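PDB 6FN6: fatty acid synthase 1, isoform A, which probably builds long-chain saturated fatty acids from acetyl-CoA and malonyl-CoA with NADPH, this chain being its modifying region of dehydratase, enoylreductase and ketoreductase domains. Local coordinates for residues V455-T460 and D468-A473; R533-L536 and S542-L545; A290-I295 and F553-L558; K994-S999 and R1047-E1052. All coordinates share one frame; numbering follows the deposited sequence.

Contact 1: V455-T460 and D468-A473; sequences VVVVAT and DDLKAA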
loop_
_atom_site.group_PDB
_atom_site.type_symbol
_atom_site.label_atom_id
_atom_site.label_comp_id
_atom_site.label_asym_id
_atom_site.label_seq_id
_atom_site.Cartn_x
_atom_site.Cartn_y
_atom_site.Cartn_z
ATOM N N VAL A 455 -58.488 59.260 -36.712
ATOM C CA VAL A 455 -57.729 60.458 -36.381
ATOM C C VAL A 455 -56.245 60.106 -36.473
ATOM O O VAL A 455 -55.875 58.938 -36.369
ATOM C CB VAL A 455 -58.119 61.007 -34.989
ATOM C CG1 VAL A 455 -57.622 60.082 -33.876
ATOM C CG2 VAL A 455 -57.597 62.431 -34.804
ATOM N N VAL A 456 -55.402 61.113 -36.683
ATOM C CA VAL A 456 -53.982 60.887 -36.930
ATOM C C VAL A 456 -53.119 61.478 -35.817
ATOM O O VAL A 456 -53.408 62.558 -35.299
ATOM C CB VAL A 456 -53.574 61.473 -38.300
ATOM C CG1 VAL A 456 -52.084 61.292 -38.549
ATOM C CG2 VAL A 456 -54.377 60.832 -39.418
ATOM N N VAL A 457 -52.059 60.758 -35.454
ATOM C CA VAL A 457 -51.103 61.231 -34.458
ATOM C C VAL A 457 -49.747 61.445 -35.125
ATOM O O VAL A 457 -49.280 60.604 -35.891
ATOM C CB VAL A 457 -50.997 60.250 -33.280
ATOM C CG1 VAL A 457 -50.003 60.759 -32.246
ATOM C CG2 VAL A 457 -52.362 60.035 -32.643
ATOM N N VAL A 458 -49.110 62.567 -34.803
ATOM C CA VAL A 458 -47.925 63.026 -35.523
ATOM C C VAL A 458 -46.699 62.157 -35.260
ATOM O O VAL A 458 -45.922 61.894 -36.173
ATOM C CB VAL A 458 -47.610 64.493 -35.180
ATOM C CG1 VAL A 458 -46.499 65.022 -36.079
ATOM C CG2 VAL A 458 -48.858 65.358 -35.315
ATOM N N ALA A 459 -46.506 61.748 -34.009
ATOM C CA ALA A 459 -45.383 60.884 -33.639
ATOM C C ALA A 459 -44.054 61.395 -34.195
ATOM O O ALA A 459 -43.370 60.693 -34.942
ATOM C CB ALA A 459 -45.633 59.459 -34.116
ATOM N N THR A 460 -43.696 62.619 -33.822
ATOM C CA THR A 460 -42.443 63.228 -34.253
ATOM C C THR A 460 -41.571 63.557 -33.042
ATOM O O THR A 460 -42.057 63.588 -31.911
ATOM C CB THR A 460 -42.695 64.509 -35.075
ATOM O OG1 THR A 460 -41.447 65.151 -35.366
ATOM C CG2 THR A 460 -43.603 65.470 -34.318
ATOM N N ASP A 468 -48.224 61.163 -24.996
ATOM C CA ASP A 468 -49.456 61.433 -24.266
ATOM C C ASP A 468 -50.608 61.665 -25.237
ATOM O O ASP A 468 -51.747 61.284 -24.964
ATOM C CB ASP A 468 -49.281 62.643 -23.348
ATOM C CG ASP A 468 -48.198 62.433 -22.309
ATOM O OD1 ASP A 468 -48.278 61.437 -21.559
ATOM O OD2 ASP A 468 -47.258 63.253 -22.255
ATOM N N ASP A 469 -50.305 62.286 -26.373
ATOM C CA ASP A 469 -51.305 62.506 -27.411
ATOM C C ASP A 469 -51.852 61.168 -27.888
ATOM O O ASP A 469 -53.054 61.020 -28.113
ATOM C CB ASP A 469 -50.708 63.280 -28.588
ATOM C CG ASP A 469 -50.255 64.674 -28.205
ATOM O OD1 ASP A 469 -50.071 64.932 -26.998
ATOM O OD2 ASP A 469 -50.088 65.516 -29.113
ATOM N N LEU A 470 -50.957 60.200 -28.048
ATOM C CA LEU A 470 -51.339 58.864 -28.484
ATOM C C LEU A 470 -52.188 58.175 -27.421
ATOM O O LEU A 470 -53.246 57.621 -27.720
ATOM C CB LEU A 470 -50.095 58.030 -28.798
ATOM C CG LEU A 470 -50.326 56.596 -29.280
ATOM C CD1 LEU A 470 -51.149 56.570 -30.562
ATOM C CD2 LEU A 470 -48.998 55.893 -29.484
ATOM N N LYS A 471 -51.714 58.212 -26.179
ATOM C CA LYS A 471 -52.433 57.614 -25.058
ATOM C C LYS A 471 -53.828 58.212 -24.925
ATOM O O LYS A 471 -54.808 57.493 -24.719
ATOM C CB LYS A 471 -51.654 57.814 -23.758
ATOM C CG LYS A 471 -50.457 56.893 -23.601
ATOM C CD LYS A 471 -49.740 57.140 -22.282
ATOM C CE LYS A 471 -48.740 56.038 -21.973
ATOM N NZ LYS A 471 -49.421 54.754 -21.651
ATOM N N ALA A 472 -53.910 59.531 -25.046
ATOM C CA ALA A 472 -55.186 60.226 -24.956
ATOM C C ALA A 472 -56.092 59.780 -26.093
ATOM O O ALA A 472 -57.295 59.597 -25.909
ATOM C CB ALA A 472 -54.982 61.730 -24.995
ATOM N N ALA A 473 -55.500 59.604 -27.270
ATOM C CA ALA A 473 -56.244 59.191 -28.451
ATOM C C ALA A 473 -56.725 57.749 -28.329
ATOM O O ALA A 473 -57.837 57.424 -28.743
ATOM C CB ALA A 473 -55.387 59.356 -29.695
#
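Apolar packing carries the meeting of Val457 with Leu470 and Ala473. One methyl does most of it: Val457 CG2 lies 4.2 Å from Leu470 CD1, and the same CG2 stands 4.3 Å from Ala473 CB. The other branch, CG1, is placed opposite the backbone N (chi1 -180°) and reaches the near side of the helix one turn back from Ala473, where it comes 4.5 Å from Asp469 CB. Both methyls therefore face the helix, CG1 toward Asp469 and CG2 toward Leu470 and Ala473. No hydrogen bond crosses; Asp469 contributes its methylene to the contact.

Backbone bonds run within the helix and between neighbouring strands. Ala473 N donates to Asp469 O at 2.9 Å, keeping two of the touched residues one helical turn apart. The strand's backbone pairs with strand 483-489, Val457 bonding to Tyr485 and Val487. Leu470 also leans on Val486 of that strand, which continues the apolar layer under the helix.

The axes of 455-457 and 468-473 approach to 9.3 Å and run at 155° to each other. That reversal is what a right-handed beta-alpha-beta crossover gives: strand 454-457, helix 466-480 and strand 483-489, at the outer end of the Rossmann-like pseudo-ketoreductase sheet.

Contact 2: R533-L536 and S542-L545; sequences RQQL and SNVL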
loop_
_atom_site.group_PDB
_atom_site.type_symbol
_atom_site.label_atom_id
_atom_site.label_comp_id
_atom_site.label_asym_id
_atom_site.label_seq_id
_atom_site.Cartn_x
_atom_site.Cartn_y
_atom_site.Cartn_z
ATOM N N ARG A 533 -53.713 54.747 -50.103
ATOM C CA ARG A 533 -55.071 54.198 -50.039
ATOM C C ARG A 533 -55.104 52.676 -50.184
ATOM O O ARG A 533 -55.630 51.985 -49.316
ATOM C CB ARG A 533 -55.957 54.847 -51.115
ATOM C CG ARG A 533 -57.460 54.643 -50.896
ATOM C CD ARG A 533 -58.295 55.224 -52.036
ATOM N NE ARG A 533 -58.235 54.439 -53.268
ATOM C CZ ARG A 533 -59.160 53.553 -53.638
ATOM N NH1 ARG A 533 -60.240 53.341 -52.887
ATOM N NH2 ARG A 533 -59.022 52.887 -54.776
ATOM N N GLN A 534 -54.539 52.150 -51.265
ATOM C CA GLN A 534 -54.569 50.708 -51.493
ATOM C C GLN A 534 -53.870 49.964 -50.359
ATOM O O GLN A 534 -54.282 48.867 -49.975
ATOM C CB GLN A 534 -53.912 50.343 -52.826
ATOM C CG GLN A 534 -54.164 48.897 -53.248
ATOM C CD GLN A 534 -53.030 48.303 -54.064
ATOM O OE1 GLN A 534 -52.525 48.926 -54.999
ATOM N NE2 GLN A 534 -52.620 47.091 -53.707
ATOM N N GLN A 535 -52.816 50.568 -49.821
ATOM C CA GLN A 535 -52.051 49.942 -48.751
ATOM C C GLN A 535 -52.832 49.918 -47.448
ATOM O O GLN A 535 -52.934 48.879 -46.795
ATOM C CB GLN A 535 -50.723 50.668 -48.542
ATOM C CG GLN A 535 -49.845 50.018 -47.490
ATOM C CD GLN A 535 -49.429 48.616 -47.877
ATOM O OE1 GLN A 535 -49.530 48.223 -49.039
ATOM N NE2 GLN A 535 -48.970 47.848 -46.900
ATOM N N LEU A 536 -53.373 51.068 -47.066
ATOM C CA LEU A 536 -54.048 51.188 -45.785
ATOM C C LEU A 536 -55.395 50.478 -45.824
ATOM O O LEU A 536 -56.013 50.249 -44.785
ATOM C CB LEU A 536 -54.225 52.657 -45.412
ATOM C CG LEU A 536 -52.929 53.466 -45.294
ATOM C CD1 LEU A 536 -53.229 54.916 -44.961
ATOM C CD2 LEU A 536 -51.987 52.865 -44.261
ATOM N N SER A 542 -48.820 47.367 -39.039
ATOM C CA SER A 542 -47.474 47.814 -39.379
ATOM C C SER A 542 -47.317 48.058 -40.879
ATOM O O SER A 542 -47.463 47.140 -41.685
ATOM C CB SER A 542 -46.445 46.786 -38.909
ATOM O OG SER A 542 -45.133 47.199 -39.244
ATOM N N ASN A 543 -47.008 49.301 -41.237
ATOM C CA ASN A 543 -46.826 49.693 -42.634
ATOM C C ASN A 543 -45.540 50.494 -42.807
ATOM O O ASN A 543 -45.440 51.629 -42.344
ATOM C CB ASN A 543 -48.020 50.518 -43.122
ATOM C CG ASN A 543 -49.335 49.790 -42.959
ATOM O OD1 ASN A 543 -49.766 49.056 -43.849
ATOM N ND2 ASN A 543 -49.982 49.987 -41.813
ATOM N N VAL A 544 -44.557 49.894 -43.468
ATOM C CA VAL A 544 -43.249 50.515 -43.630
ATOM C C VAL A 544 -42.973 50.800 -45.103
ATOM O O VAL A 544 -43.019 49.894 -45.935
ATOM C CB VAL A 544 -42.140 49.631 -43.034
ATOM C CG1 VAL A 544 -40.794 50.341 -43.108
ATOM C CG2 VAL A 544 -42.477 49.243 -41.599
ATOM N N LEU A 545 -42.690 52.059 -45.422
ATOM C CA LEU A 545 -42.364 52.445 -46.791
ATOM C C LEU A 545 -40.861 52.637 -46.956
ATOM O O LEU A 545 -40.272 53.537 -46.360
ATOM C CB LEU A 545 -43.105 53.729 -47.179
ATOM C CG LEU A 545 -42.991 54.181 -48.640
ATOM C CD1 LEU A 545 -43.492 53.113 -49.597
ATOM C CD2 LEU A 545 -43.758 55.473 -48.858
HETATM O O HOH W 1 -52.484 48.618 -44.246
#
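Within the beta-alpha-beta unit of strand 512-517, helix 530-536 and strand 542-546, the last turn of the helix meets the returning strand through two amides, those of Gln535 and Asn543. Gln535 NE2 donates to Asn543 OD1, but at 3.4 Å the bond is weak, although its N-H...O angle is 155°. The two side chains pass each other antiparallel, while their amide planes are nearly perpendicular, 83° apart. Gln535 has CG opposite its backbone N (chi1 -177°) and a bend at chi2, which brings NE2 toward Asn543 OD1.

A water gives a second, firmer link. It donates to Gln535 O at 2.6 Å and to Asn543 OD1 at 2.8 Å, bridging the helix backbone to the same oxygen that receives the weak bond. The unit belongs to the pseudo-ketoreductase part of the chain, whose parallel strands include 512-517 and 542-546. Asn543 ND2 is bonded there to the backbone oxygens of Leu540 and Leu514, so both ends of this buried amide have partners, and the two carbonyls that hold ND2 fix the turn of the amide. Gln535 NE2 finds a stronger acceptor in Asn269 OD1, while its OE1 accepts from Lys538 NZ. Next to the polar pair, Leu536 CD2 rests 4.3 Å from Asn543 CG, and the leucine side chain also touches Val515 and Phe525.

Contact 3: A290-I295 and F553-L558; sequences AIQVII and FRHLKL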
loop_
_atom_site.group_PDB
_atom_site.type_symbol
_atom_site.label_atom_id
_atom_site.label_comp_id
_atom_site.label_asym_id
_atom_site.label_seq_id
_atom_site.Cartn_x
_atom_site.Cartn_y
_atom_site.Cartn_z
ATOM N N ALA A 290 -45.479 34.788 -43.360
ATOM C CA ALA A 290 -46.932 34.841 -43.453
ATOM C C ALA A 290 -47.576 34.771 -42.075
ATOM O O ALA A 290 -48.431 35.588 -41.739
ATOM C CB ALA A 290 -47.442 33.712 -44.330
ATOM N N ILE A 291 -47.165 33.789 -41.280
ATOM C CA ILE A 291 -47.729 33.601 -39.949
ATOM C C ILE A 291 -47.406 34.811 -39.079
ATOM O O ILE A 291 -48.220 35.234 -38.258
ATOM C CB ILE A 291 -47.215 32.296 -39.311
ATOM C CG1 ILE A 291 -47.728 31.079 -40.090
ATOM C CG2 ILE A 291 -47.625 32.204 -37.840
ATOM C CD1 ILE A 291 -49.233 30.886 -40.052
ATOM N N GLN A 292 -46.215 35.367 -39.262
ATOM C CA GLN A 292 -45.811 36.549 -38.512
ATOM C C GLN A 292 -46.770 37.711 -38.747
ATOM O O GLN A 292 -47.167 38.393 -37.802
ATOM C CB GLN A 292 -44.390 36.964 -38.886
ATOM C CG GLN A 292 -43.320 36.200 -38.137
ATOM C CD GLN A 292 -41.924 36.637 -38.517
ATOM O OE1 GLN A 292 -41.640 37.831 -38.602
ATOM N NE2 GLN A 292 -41.044 35.671 -38.755
ATOM N N VAL A 293 -47.130 37.937 -40.006
ATOM C CA VAL A 293 -48.041 39.018 -40.357
ATOM C C VAL A 293 -49.408 38.773 -39.721
ATOM O O VAL A 293 -50.057 39.706 -39.248
ATOM C CB VAL A 293 -48.156 39.168 -41.886
ATOM C CG1 VAL A 293 -49.230 40.198 -42.256
ATOM C CG2 VAL A 293 -46.811 39.561 -42.479
ATOM N N ILE A 294 -49.842 37.515 -39.717
ATOM C CA ILE A 294 -51.137 37.153 -39.154
ATOM C C ILE A 294 -51.138 37.402 -37.649
ATOM O O ILE A 294 -52.071 37.998 -37.114
ATOM C CB ILE A 294 -51.488 35.686 -39.472
ATOM C CG1 ILE A 294 -51.601 35.486 -40.981
ATOM C CG2 ILE A 294 -52.790 35.280 -38.792
ATOM C CD1 ILE A 294 -51.621 34.036 -41.408
ATOM N N ILE A 295 -50.096 36.938 -36.969
ATOM C CA ILE A 295 -49.975 37.139 -35.530
ATOM C C ILE A 295 -49.967 38.636 -35.249
ATOM O O ILE A 295 -50.657 39.117 -34.349
ATOM C CB ILE A 295 -48.707 36.445 -34.965
ATOM C CG1 ILE A 295 -48.847 34.926 -35.071
ATOM C CG2 ILE A 295 -48.460 36.851 -33.511
ATOM C CD1 ILE A 295 -47.569 34.159 -34.788
ATOM N N PHE A 553 -41.088 44.714 -41.132
ATOM C CA PHE A 553 -39.842 44.144 -40.633
ATOM C C PHE A 553 -40.116 42.780 -40.018
ATOM O O PHE A 553 -40.807 42.673 -39.006
ATOM C CB PHE A 553 -39.185 45.071 -39.614
ATOM C CG PHE A 553 -38.450 46.217 -40.236
ATOM C CD1 PHE A 553 -37.217 46.020 -40.828
ATOM C CD2 PHE A 553 -38.994 47.489 -40.233
ATOM C CE1 PHE A 553 -36.534 47.071 -41.405
ATOM C CE2 PHE A 553 -38.317 48.548 -40.810
ATOM C CZ PHE A 553 -37.085 48.337 -41.397
ATOM N N ARG A 554 -39.582 41.738 -40.644
ATOM C CA ARG A 554 -39.807 40.372 -40.190
ATOM C C ARG A 554 -38.498 39.727 -39.731
ATOM O O ARG A 554 -37.422 40.058 -40.231
ATOM C CB ARG A 554 -40.445 39.542 -41.304
ATOM C CG ARG A 554 -41.754 40.113 -41.840
ATOM C CD ARG A 554 -42.970 39.598 -41.076
ATOM N NE ARG A 554 -42.979 39.988 -39.666
ATOM C CZ ARG A 554 -43.598 41.062 -39.177
ATOM N NH1 ARG A 554 -44.267 41.888 -39.975
ATOM N NH2 ARG A 554 -43.546 41.315 -37.876
ATOM N N HIS A 555 -38.596 38.816 -38.769
ATOM C CA HIS A 555 -37.421 38.133 -38.235
ATOM C C HIS A 555 -37.289 36.730 -38.821
ATOM O O HIS A 555 -38.208 35.918 -38.726
ATOM C CB HIS A 555 -37.481 38.066 -36.707
ATOM C CG HIS A 555 -38.772 37.530 -36.173
ATOM N ND1 HIS A 555 -39.139 36.208 -36.298
ATOM C CD2 HIS A 555 -39.775 38.137 -35.497
ATOM C CE1 HIS A 555 -40.317 36.025 -35.729
ATOM N NE2 HIS A 555 -40.724 37.181 -35.234
ATOM N N LEU A 556 -36.140 36.461 -39.434
ATOM C CA LEU A 556 -35.892 35.186 -40.101
ATOM C C LEU A 556 -34.927 34.303 -39.308
ATOM O O LEU A 556 -33.926 34.781 -38.768
ATOM C CB LEU A 556 -35.338 35.432 -41.503
ATOM C CG LEU A 556 -36.363 35.645 -42.621
ATOM C CD1 LEU A 556 -37.388 36.706 -42.251
ATOM C CD2 LEU A 556 -35.656 36.029 -43.910
ATOM N N LYS A 557 -35.237 33.010 -39.252
ATOM C CA LYS A 557 -34.401 32.035 -38.557
ATOM C C LYS A 557 -33.074 31.840 -39.288
ATOM O O LYS A 557 -33.057 31.604 -40.496
ATOM C CB LYS A 557 -35.122 30.687 -38.435
ATOM C CG LYS A 557 -36.317 30.673 -37.487
ATOM C CD LYS A 557 -37.181 29.434 -37.720
ATOM C CE LYS A 557 -38.490 29.468 -36.939
ATOM N NZ LYS A 557 -39.290 30.693 -37.203
ATOM N N LEU A 558 -31.967 31.947 -38.560
ATOM C CA LEU A 558 -30.643 31.788 -39.160
ATOM C C LEU A 558 -30.277 30.305 -39.291
ATOM O O LEU A 558 -30.601 29.492 -38.423
ATOM C CB LEU A 558 -29.591 32.536 -38.338
ATOM C CG LEU A 558 -29.733 34.064 -38.344
ATOM C CD1 LEU A 558 -28.838 34.703 -37.296
ATOM C CD2 LEU A 558 -29.433 34.644 -39.722
#
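The amide of Gln292 makes three hydrogen bonds to Arg554 and His555, joining helix 279-296 to strand 549-557, which lies between strands 542-546 and 257-268 and continues the Rossmann-like pseudo-ketoreductase strands. Gln292 OE1 takes two of them. Arg554 NE reaches it at 2.8 Å, with the oxygen in the guanidinium plane, at its edge. The backbone N of His555 approaches the same OE1 at 3.2 Å, lying in the carbonyl plane on a lone pair. On the other end, Gln292 NE2 donates to His555 O at 2.8 Å, so the amide pairs with both backbone groups of one strand residue; NE2 also bonds to Asp288 OD1.

With alanine replacing Gln292, Arg554 NE and both His555 backbone groups would probably lose these partners, and a gap would open beneath the histidine ring.

That ring stacks on the amide because His555 CG sits between its backbone N and carbonyl carbon (chi1 51°). The two planes are only 17° apart, and OE1 is about 3.5 Å above the centre of one ring face. Arg554 is bent at chi2 and chi3, and its NH1 forms a salt bridge with Glu296. The far side of the helix, by Ile291 and Ile294, packs on strand 402-409. The Val293 side chain runs roughly perpendicular to that of Arg554, its CG2 4.1 Å from Arg554 CD.

Contact 4: K994-S999 and R1047-E1052; sequences KLLENS and RDICTE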
loop_
_atom_site.group_PDB
_atom_site.type_symbol
_atom_site.label_atom_id
_atom_site.label_comp_id
_atom_site.label_asym_id
_atom_site.label_seq_id
_atom_site.Cartn_x
_atom_site.Cartn_y
_atom_site.Cartn_z
ATOM N N LYS A 994 -15.188 62.189 -23.528
ATOM C CA LYS A 994 -14.031 61.979 -22.667
ATOM C C LYS A 994 -13.757 60.487 -22.482
ATOM O O LYS A 994 -12.614 60.043 -22.593
ATOM C CB LYS A 994 -14.238 62.642 -21.305
ATOM C CG LYS A 994 -12.968 62.724 -20.475
ATOM C CD LYS A 994 -13.261 63.001 -19.012
ATOM C CE LYS A 994 -11.992 62.915 -18.179
ATOM N NZ LYS A 994 -12.266 62.938 -16.717
ATOM N N LEU A 995 -14.804 59.723 -22.187
ATOM C CA LEU A 995 -14.678 58.280 -22.015
ATOM C C LEU A 995 -13.956 57.663 -23.210
ATOM O O LEU A 995 -13.001 56.904 -23.046
ATOM C CB LEU A 995 -16.058 57.637 -21.845
ATOM C CG LEU A 995 -16.125 56.107 -21.784
ATOM C CD1 LEU A 995 -15.549 55.603 -20.474
ATOM C CD2 LEU A 995 -17.558 55.617 -21.970
ATOM N N LEU A 996 -14.406 58.011 -24.410
ATOM C CA LEU A 996 -13.870 57.420 -25.629
ATOM C C LEU A 996 -12.424 57.837 -25.878
ATOM O O LEU A 996 -11.625 57.047 -26.373
ATOM C CB LEU A 996 -14.735 57.812 -26.829
ATOM C CG LEU A 996 -16.179 57.303 -26.812
ATOM C CD1 LEU A 996 -16.984 57.938 -27.931
ATOM C CD2 LEU A 996 -16.222 55.790 -26.924
ATOM N N GLU A 997 -12.080 59.069 -25.530
ATOM C CA GLU A 997 -10.731 59.556 -25.779
ATOM C C GLU A 997 -9.728 58.979 -24.786
ATOM O O GLU A 997 -8.600 58.662 -25.157
ATOM C CB GLU A 997 -10.694 61.083 -25.736
ATOM C CG GLU A 997 -11.081 61.738 -27.053
ATOM C CD GLU A 997 -11.279 63.236 -26.937
ATOM O OE1 GLU A 997 -11.207 63.762 -25.807
ATOM O OE2 GLU A 997 -11.506 63.886 -27.979
ATOM N N ASN A 998 -10.131 58.836 -23.529
ATOM C CA ASN A 998 -9.263 58.206 -22.544
ATOM C C ASN A 998 -9.073 56.738 -22.904
ATOM O O ASN A 998 -7.950 56.247 -22.971
ATOM C CB ASN A 998 -9.837 58.335 -21.130
ATOM C CG ASN A 998 -9.759 59.751 -20.591
ATOM O OD1 ASN A 998 -10.727 60.264 -20.033
ATOM N ND2 ASN A 998 -8.599 60.384 -20.739
ATOM N N SER A 999 -10.182 56.053 -23.161
ATOM C CA SER A 999 -10.149 54.630 -23.467
ATOM C C SER A 999 -9.258 54.357 -24.669
ATOM O O SER A 999 -8.522 53.370 -24.697
ATOM C CB SER A 999 -11.561 54.108 -23.732
ATOM O OG SER A 999 -12.373 54.245 -22.582
ATOM N N ARG A 1047 -17.363 57.619 -34.016
ATOM C CA ARG A 1047 -17.111 57.745 -35.451
ATOM C C ARG A 1047 -15.836 58.538 -35.710
ATOM O O ARG A 1047 -15.108 58.263 -36.660
ATOM C CB ARG A 1047 -18.292 58.417 -36.158
ATOM C CG ARG A 1047 -19.585 57.620 -36.131
ATOM C CD ARG A 1047 -20.693 58.365 -36.849
ATOM N NE ARG A 1047 -22.003 57.745 -36.653
ATOM C CZ ARG A 1047 -23.031 57.880 -37.490
ATOM N NH1 ARG A 1047 -22.909 58.607 -38.594
ATOM N NH2 ARG A 1047 -24.183 57.280 -37.225
ATOM N N ASP A 1048 -15.585 59.538 -34.872
ATOM C CA ASP A 1048 -14.427 60.411 -35.034
ATOM C C ASP A 1048 -13.200 59.856 -34.311
ATOM O O ASP A 1048 -12.087 59.897 -34.833
ATOM C CB ASP A 1048 -14.739 61.816 -34.512
ATOM C CG ASP A 1048 -15.912 62.462 -35.230
ATOM O OD1 ASP A 1048 -16.112 62.176 -36.430
ATOM O OD2 ASP A 1048 -16.636 63.258 -34.593
ATOM N N ILE A 1049 -13.414 59.346 -33.103
ATOM C CA ILE A 1049 -12.321 58.933 -32.232
ATOM C C ILE A 1049 -11.879 57.503 -32.519
ATOM O O ILE A 1049 -10.706 57.245 -32.795
ATOM C CB ILE A 1049 -12.729 59.079 -30.752
ATOM C CG1 ILE A 1049 -13.136 60.524 -30.445
ATOM C CG2 ILE A 1049 -11.589 58.648 -29.833
ATOM C CD1 ILE A 1049 -13.937 60.677 -29.169
ATOM N N CYS A 1050 -12.820 56.570 -32.436
ATOM C CA CYS A 1050 -12.496 55.154 -32.515
ATOM C C CYS A 1050 -12.418 54.705 -33.967
ATOM O O CYS A 1050 -13.422 54.307 -34.559
ATOM C CB CYS A 1050 -13.542 54.347 -31.756
ATOM S SG CYS A 1050 -13.810 54.963 -30.084
ATOM N N THR A 1051 -11.215 54.744 -34.528
ATOM C CA THR A 1051 -11.012 54.367 -35.921
ATOM C C THR A 1051 -10.717 52.878 -36.117
ATOM O O THR A 1051 -10.609 52.411 -37.250
ATOM C CB THR A 1051 -9.869 55.189 -36.543
ATOM O OG1 THR A 1051 -8.713 55.135 -35.699
ATOM C CG2 THR A 1051 -10.297 56.633 -36.714
ATOM N N GLU A 1052 -10.597 52.136 -35.020
ATOM C CA GLU A 1052 -10.357 50.695 -35.089
ATOM C C GLU A 1052 -11.494 49.921 -34.435
ATOM O O GLU A 1052 -11.347 48.739 -34.119
ATOM C CB GLU A 1052 -9.036 50.331 -34.410
ATOM C CG GLU A 1052 -7.803 50.904 -35.081
ATOM C CD GLU A 1052 -7.324 50.065 -36.250
ATOM O OE1 GLU A 1052 -7.147 48.839 -36.075
ATOM O OE2 GLU A 1052 -7.122 50.632 -37.345
#
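This is apolar helix-to-helix packing in the ketoreductase domain, where Leu996 and Glu997 of helix 989-1002 meet Ile1049, the last residue of helix 1034-1049, and Cys1050 just after it. Ile1049 is the main intruder. Its CD1 ends 3.7 Å from Glu997 CG and 3.8 Å from Leu996 CB, so the tip is lodged between two successive residues. With CG1 opposite its carbonyl carbon (chi1 -58°), the isoleucine sends that branch across Glu997 at about a right angle, while CG2 comes 3.8 Å from Leu996 O. Leu996 in turn offers CD2 to Cys1050 SG at 4.1 Å, just where the chain leaves helical geometry.

Both helices belong to the Rossmann fold: Leu996 goes on to touch Ile1008 of strand 1005-1011 and Ile928 of strand 926-930, and Cys1050 touches Val1005. A glycine at Ile1049 would probably leave a gap where CD1 now packs on Leu996 CB and Glu997 CG.

No hydrogen bond crosses. Glu997 lends its aliphatic stem, and its carboxylate is paired with Lys993 one turn back. The fit thus depends on shape and on hydrophobic burial, with the charge of Glu997 paired along its own helix.

Contacts 2 and 3 are buried and rely on amides, whereas contacts 1 and 4 are partly buried and apolar, without a hydrogen bond across. Contacts 1 to 3 reach one run of strands: contact 1 at its outermost strand, contacts 2 and 3 on the neighbouring strands 542-546 and 549-557. The last two touch, Val544 CG1 lying 3.8 Å from Phe553 CE2, although their centres are about 17 Å apart. Contacts 1 and 2 close short crossovers; contact 3 spans 257 residues and encloses both. Contact 4 lies in the ketoreductase, its centre about 38 Å from that of contact 3, with nearest atoms about 16 Å apart.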